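Local coordinates for protein putative phosphohistidine phosphatase, SixA (Nakamurella multipartita, PDB 4HBZ) that is a putative phosphohistidine phosphatase of the histidine phosphatase superfamily, probably removing phosphate from phosphorylated substrates through a phosphohistidine intermediate, at residues A[25-30]-A[118-123]; A[149-154]-A[179-184]. One frame throughout, in Å; residues are numbered along the deposited sequence. Where two conformers were deposited one is given.

Contact 1 (25-30 with 118-123) joins two neighbouring parallel strands inside the sheet, at the C-terminal ends where the probable phosphate pocket lies; four of its seven touching residues are buried. Contact 2 (149-154 with 179-184) lays a loop against the outermost strand 177-182 and has three exposed residues among six. The chemistry follows the place: straight backbone bonds, two meeting histidine rings and an arginine packed on Ala121 in contact 1, apolar branches and a water bridge, with no direct hydrogen bond, in contact 2. Their centres are 13 Å apart, yet they meet where Arg26 NH1 lies 2.8 Å from Phe154 O, a probable hydrogen bond.

Contact 1: residues A[25-30]-A[118-123]; sequences MRHAAA and VGHAPT
Met25 (selenomethionine) and Arg26 pair with Val118 and Gly119 as parallel neighbours in the sheet of the histidine phosphatase fold, and both segments then leave their strands to bring His27 and His120 together. The backbone bonds come first. Gly119 N donates to Met25 O at 2.9 Å, nearly straight at the hydrogen, and His27 N donates to Gly119 O at 3.0 Å, so the last bond of the ladder grips the residue that follows strand 20-26. Val118 CA and Arg26 CA add CA-H...O contacts to the same two carbonyl oxygens.

Among the rings, His27 CD2 comes within 3.4 Å of His120 ND1, which approaches the rim of the His27 ring almost level with it. The two planes stand at 65°, an oblique pairing. His120 is tied from its other nitrogen, NE2, to Ser69 OG, and its ring also meets Tyr94. The Arg-His pair at the C-terminal end of strand 20-26 and the later histidine correspond to the phosphate pocket of this superfamily, where the first histidine is the phosphoryl acceptor; these residues probably act likewise here.

Ala121 CB lies over one face of the Arg26 guanidinium, 3.5 Å from NE. The Arg26 chain gets there fully extended, CG opposite N across the CA-CB bond (chi1 178°). NH1 has its partner in the loop of contact 2, at Phe154 O. A water takes hydrogen bonds from Arg26 NE and, at 2.9 Å, from Ala121 N, bridging the two segments.

The rotation of the His27 ring is fixed within its own segment: ND1 donates to Ala28 O at 2.8 Å, with that oxygen only 3° out of the ring plane.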
# COMPACT_ATOMS: atom_id res chain seq x y z
N MSE A 25 2.23 0.07 0.31
CA MSE A 25 3.68 0.07 0.36
C MSE A 25 4.19 1.45 0.53
O MSE A 25 3.82 2.37 -0.21
CB MSE A 25 4.23 -0.56 -0.94
CG MSE A 25 5.74 -0.67 -0.85
SE MSE A 25 6.41 -1.78 -2.33
CE MSE A 25 8.30 -1.89 -1.70
N ARG A 26 5.15 1.58 1.43
CA ARG A 26 5.96 2.81 1.51
C ARG A 26 7.19 2.64 0.62
O ARG A 26 7.85 1.58 0.64
CB ARG A 26 6.40 3.05 2.97
CG ARG A 26 7.29 4.28 3.12
CD ARG A 26 7.74 4.43 4.56
NE ARG A 26 8.57 5.62 4.72
CZ ARG A 26 9.12 5.98 5.89
NH1 ARG A 26 8.93 5.28 6.97
NH2 ARG A 26 9.80 7.12 5.95
N HIS A 27 7.49 3.64 -0.19
CA HIS A 27 8.66 3.58 -1.06
C HIS A 27 9.91 3.20 -0.25
O HIS A 27 10.04 3.50 0.94
CB HIS A 27 8.91 4.90 -1.79
CG HIS A 27 9.25 6.04 -0.90
ND1 HIS A 27 10.49 6.21 -0.34
CD2 HIS A 27 8.47 7.04 -0.41
CE1 HIS A 27 10.46 7.27 0.45
NE2 HIS A 27 9.25 7.79 0.41
N ALA A 28 10.86 2.65 -0.98
CA ALA A 28 12.14 2.27 -0.39
C ALA A 28 13.04 3.47 -0.18
O ALA A 28 12.74 4.59 -0.59
CB ALA A 28 12.79 1.20 -1.21
N ALA A 29 14.13 3.25 0.53
CA ALA A 29 15.00 4.33 1.01
C ALA A 29 15.55 5.16 -0.14
O ALA A 29 16.00 4.61 -1.18
CB ALA A 29 16.12 3.76 1.85
N ALA A 30 15.53 6.47 0.04
CA ALA A 30 15.91 7.40 -1.00
C ALA A 30 17.00 8.38 -0.56
O ALA A 30 17.23 8.60 0.63
CB ALA A 30 14.67 8.15 -1.49
N VAL A 118 1.71 2.50 -3.94
CA VAL A 118 3.08 2.85 -3.60
C VAL A 118 3.11 4.34 -3.28
O VAL A 118 2.87 5.20 -4.14
CB VAL A 118 4.04 2.50 -4.76
CG1 VAL A 118 5.48 2.73 -4.31
CG2 VAL A 118 3.87 1.02 -5.21
N GLY A 119 3.31 4.62 -2.02
CA GLY A 119 3.30 6.00 -1.57
C GLY A 119 4.28 6.31 -0.47
O GLY A 119 5.35 5.72 -0.36
N HIS A 120 3.90 7.28 0.37
CA HIS A 120 4.80 7.87 1.35
C HIS A 120 4.24 7.73 2.77
O HIS A 120 3.00 7.76 2.96
CB HIS A 120 4.93 9.39 1.09
CG HIS A 120 5.36 9.74 -0.31
ND1 HIS A 120 6.69 9.94 -0.62
CD2 HIS A 120 4.68 9.81 -1.48
CE1 HIS A 120 6.80 10.15 -1.93
NE2 HIS A 120 5.59 10.10 -2.46
N ALA A 121 5.10 7.62 3.76
CA ALA A 121 4.74 7.83 5.12
C ALA A 121 4.61 9.32 5.40
O ALA A 121 5.27 10.10 4.76
CB ALA A 121 5.74 7.23 6.05
N PRO A 122 3.76 9.72 6.37
CA PRO A 122 2.99 8.91 7.29
C PRO A 122 1.69 8.38 6.72
O PRO A 122 0.98 7.55 7.35
CB PRO A 122 2.72 9.88 8.44
CG PRO A 122 2.70 11.24 7.77
CD PRO A 122 3.78 11.15 6.74
N THR A 123 1.29 8.82 5.52
CA THR A 123 -0.03 8.49 5.06
C THR A 123 -0.24 6.99 4.82
O THR A 123 -1.29 6.47 5.13
CB THR A 123 -0.35 9.26 3.74
OG1 THR A 123 -0.42 10.66 4.09
CG2 THR A 123 -1.64 8.80 3.05
O HOH W 1 7.90 8.03 3.01

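Contact 2: residues A[149-154]-A[179-184]; sequences DELRHF and QLVQHP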
# COMPACT_ATOMS: atom_id res chain seq x y z
N ASP A 149 -1.71 -2.77 15.51
CA ASP A 149 -0.46 -2.39 16.18
C ASP A 149 0.79 -2.81 15.41
O ASP A 149 1.81 -2.23 15.63
CB ASP A 149 -0.41 -2.92 17.62
CG ASP A 149 -1.24 -2.07 18.63
OD1 ASP A 149 -1.72 -0.93 18.32
OD2 ASP A 149 -1.42 -2.55 19.78
N GLU A 150 0.71 -3.81 14.55
CA GLU A 150 1.85 -4.19 13.69
C GLU A 150 2.31 -3.07 12.79
O GLU A 150 3.47 -3.09 12.30
CB GLU A 150 1.53 -5.38 12.79
CG GLU A 150 1.17 -6.61 13.54
CD GLU A 150 -0.32 -6.73 13.76
OE1 GLU A 150 -1.09 -5.70 13.96
OE2 GLU A 150 -0.72 -7.91 13.76
N LEU A 151 1.46 -2.08 12.54
CA LEU A 151 1.82 -0.95 11.69
C LEU A 151 2.67 0.10 12.36
O LEU A 151 3.07 1.10 11.73
CB LEU A 151 0.53 -0.31 11.11
CG LEU A 151 -0.35 -1.26 10.31
CD1 LEU A 151 -1.75 -0.66 10.14
CD2 LEU A 151 0.23 -1.54 8.95
N ARG A 152 3.00 -0.11 13.64
CA ARG A 152 3.73 0.87 14.38
C ARG A 152 5.16 1.05 13.88
O ARG A 152 5.76 2.12 14.09
CB ARG A 152 3.74 0.49 15.86
CG ARG A 152 4.55 -0.77 16.23
CD ARG A 152 4.31 -1.14 17.66
NE ARG A 152 5.07 -2.30 18.13
CZ ARG A 152 4.73 -3.57 17.92
NH1 ARG A 152 3.62 -3.90 17.25
NH2 ARG A 152 5.50 -4.54 18.41
N HIS A 153 5.70 0.02 13.24
CA HIS A 153 6.97 0.11 12.53
C HIS A 153 6.70 0.00 11.06
O HIS A 153 6.03 -0.94 10.61
CB HIS A 153 7.88 -1.01 12.98
CG HIS A 153 8.32 -0.86 14.40
ND1 HIS A 153 7.99 -1.77 15.37
CD2 HIS A 153 8.96 0.16 15.04
CE1 HIS A 153 8.43 -1.34 16.54
NE2 HIS A 153 9.01 -0.17 16.37
N PHE A 154 7.12 1.02 10.32
CA PHE A 154 6.79 1.08 8.91
C PHE A 154 7.86 1.85 8.18
O PHE A 154 7.63 2.89 7.54
CB PHE A 154 5.35 1.64 8.72
CG PHE A 154 4.61 1.06 7.53
CD1 PHE A 154 4.91 1.45 6.24
CD2 PHE A 154 3.66 0.09 7.70
CE1 PHE A 154 4.27 0.91 5.14
CE2 PHE A 154 3.01 -0.43 6.61
CZ PHE A 154 3.31 -0.02 5.33
N GLN A 179 -3.55 -8.69 7.14
CA GLN A 179 -3.04 -10.06 7.00
C GLN A 179 -1.59 -10.17 7.46
O GLN A 179 -1.22 -11.15 8.13
CB GLN A 179 -3.21 -10.58 5.56
CG GLN A 179 -4.64 -10.55 5.02
CD GLN A 179 -5.60 -11.22 5.97
OE1 GLN A 179 -5.46 -12.41 6.26
NE2 GLN A 179 -6.56 -10.46 6.49
N LEU A 180 -0.78 -9.22 7.03
CA LEU A 180 0.64 -9.22 7.32
C LEU A 180 1.27 -7.89 7.05
O LEU A 180 0.80 -7.12 6.21
CB LEU A 180 1.36 -10.33 6.60
CG LEU A 180 1.34 -10.36 5.13
CD1 LEU A 180 2.70 -9.86 4.64
CD2 LEU A 180 1.13 -11.78 4.61
N VAL A 181 2.39 -7.66 7.74
CA VAL A 181 3.27 -6.55 7.46
C VAL A 181 4.64 -7.17 7.17
O VAL A 181 5.17 -7.91 8.02
CB VAL A 181 3.32 -5.50 8.58
CG1 VAL A 181 4.24 -4.34 8.21
CG2 VAL A 181 1.92 -5.03 8.96
N GLN A 182 5.17 -6.89 5.97
CA GLN A 182 6.50 -7.35 5.55
C GLN A 182 7.46 -6.19 5.59
O GLN A 182 7.32 -5.20 4.89
CB GLN A 182 6.45 -7.91 4.13
CG GLN A 182 5.82 -9.28 4.07
CD GLN A 182 6.63 -10.35 4.75
OE1 GLN A 182 6.08 -11.16 5.50
NE2 GLN A 182 7.95 -10.36 4.53
N HIS A 183 8.46 -6.33 6.45
CA HIS A 183 9.45 -5.31 6.66
C HIS A 183 10.65 -5.47 5.73
O HIS A 183 10.93 -6.55 5.22
CB HIS A 183 9.88 -5.34 8.15
CG HIS A 183 8.74 -5.13 9.08
ND1 HIS A 183 8.38 -3.87 9.53
CD2 HIS A 183 7.80 -5.96 9.54
CE1 HIS A 183 7.31 -3.96 10.28
NE2 HIS A 183 6.91 -5.21 10.29
N PRO A 184 11.38 -4.38 5.48
CA PRO A 184 12.45 -4.44 4.50
C PRO A 184 13.58 -5.33 4.99
O PRO A 184 13.75 -5.54 6.20
CB PRO A 184 12.95 -3.01 4.36
CG PRO A 184 12.19 -2.22 5.35
CD PRO A 184 11.17 -3.02 5.98
O HOH W 2 5.46 -4.74 12.68
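Val181, near the end of strand 177-182, the outermost of the histidine phosphatase sheet and antiparallel to 159-164, reaches with its CG2 toward a 3-10 turn, residues 149-151, in the loop between helix 123-138 and the last two strands. The contact thus packs that loop against strand 177-182. The CG2 methyl lies 3.9 Å from Glu150 CB and equally 3.9 Å from Leu151 CD2, and the Leu151 and Val181 side chains cross at about a right angle. Val181 splits its methyls: CG1, trans to N (chi1 -179°), is directed to Phe154, coming to 4.4 Å from CE2, obliquely to the ring.

His183 forms the polar flank. Its ring turns an edge to the loop, and CE1 is 3.3 Å from His153 O, close to the ring plane. No direct hydrogen bond joins the segments; a water does so instead, donating to Glu150 O at 2.6 Å and accepting a weak bond from His183 NE2.

The second shell sets these groups in place. Trp129 and Ala160 pack on Leu151, while Ile124 and Pro125 at the start of helix 123-138 pack on Phe154. A classic beta bulge, in which Gln179 and Leu180 both face Val161, precedes Val181. The turn itself is closed at Asp149 O, which Arg152 N and Arg152 NH1 reach from opposite faces of the carbonyl plane, the NH1 bond measuring 2.9 Å.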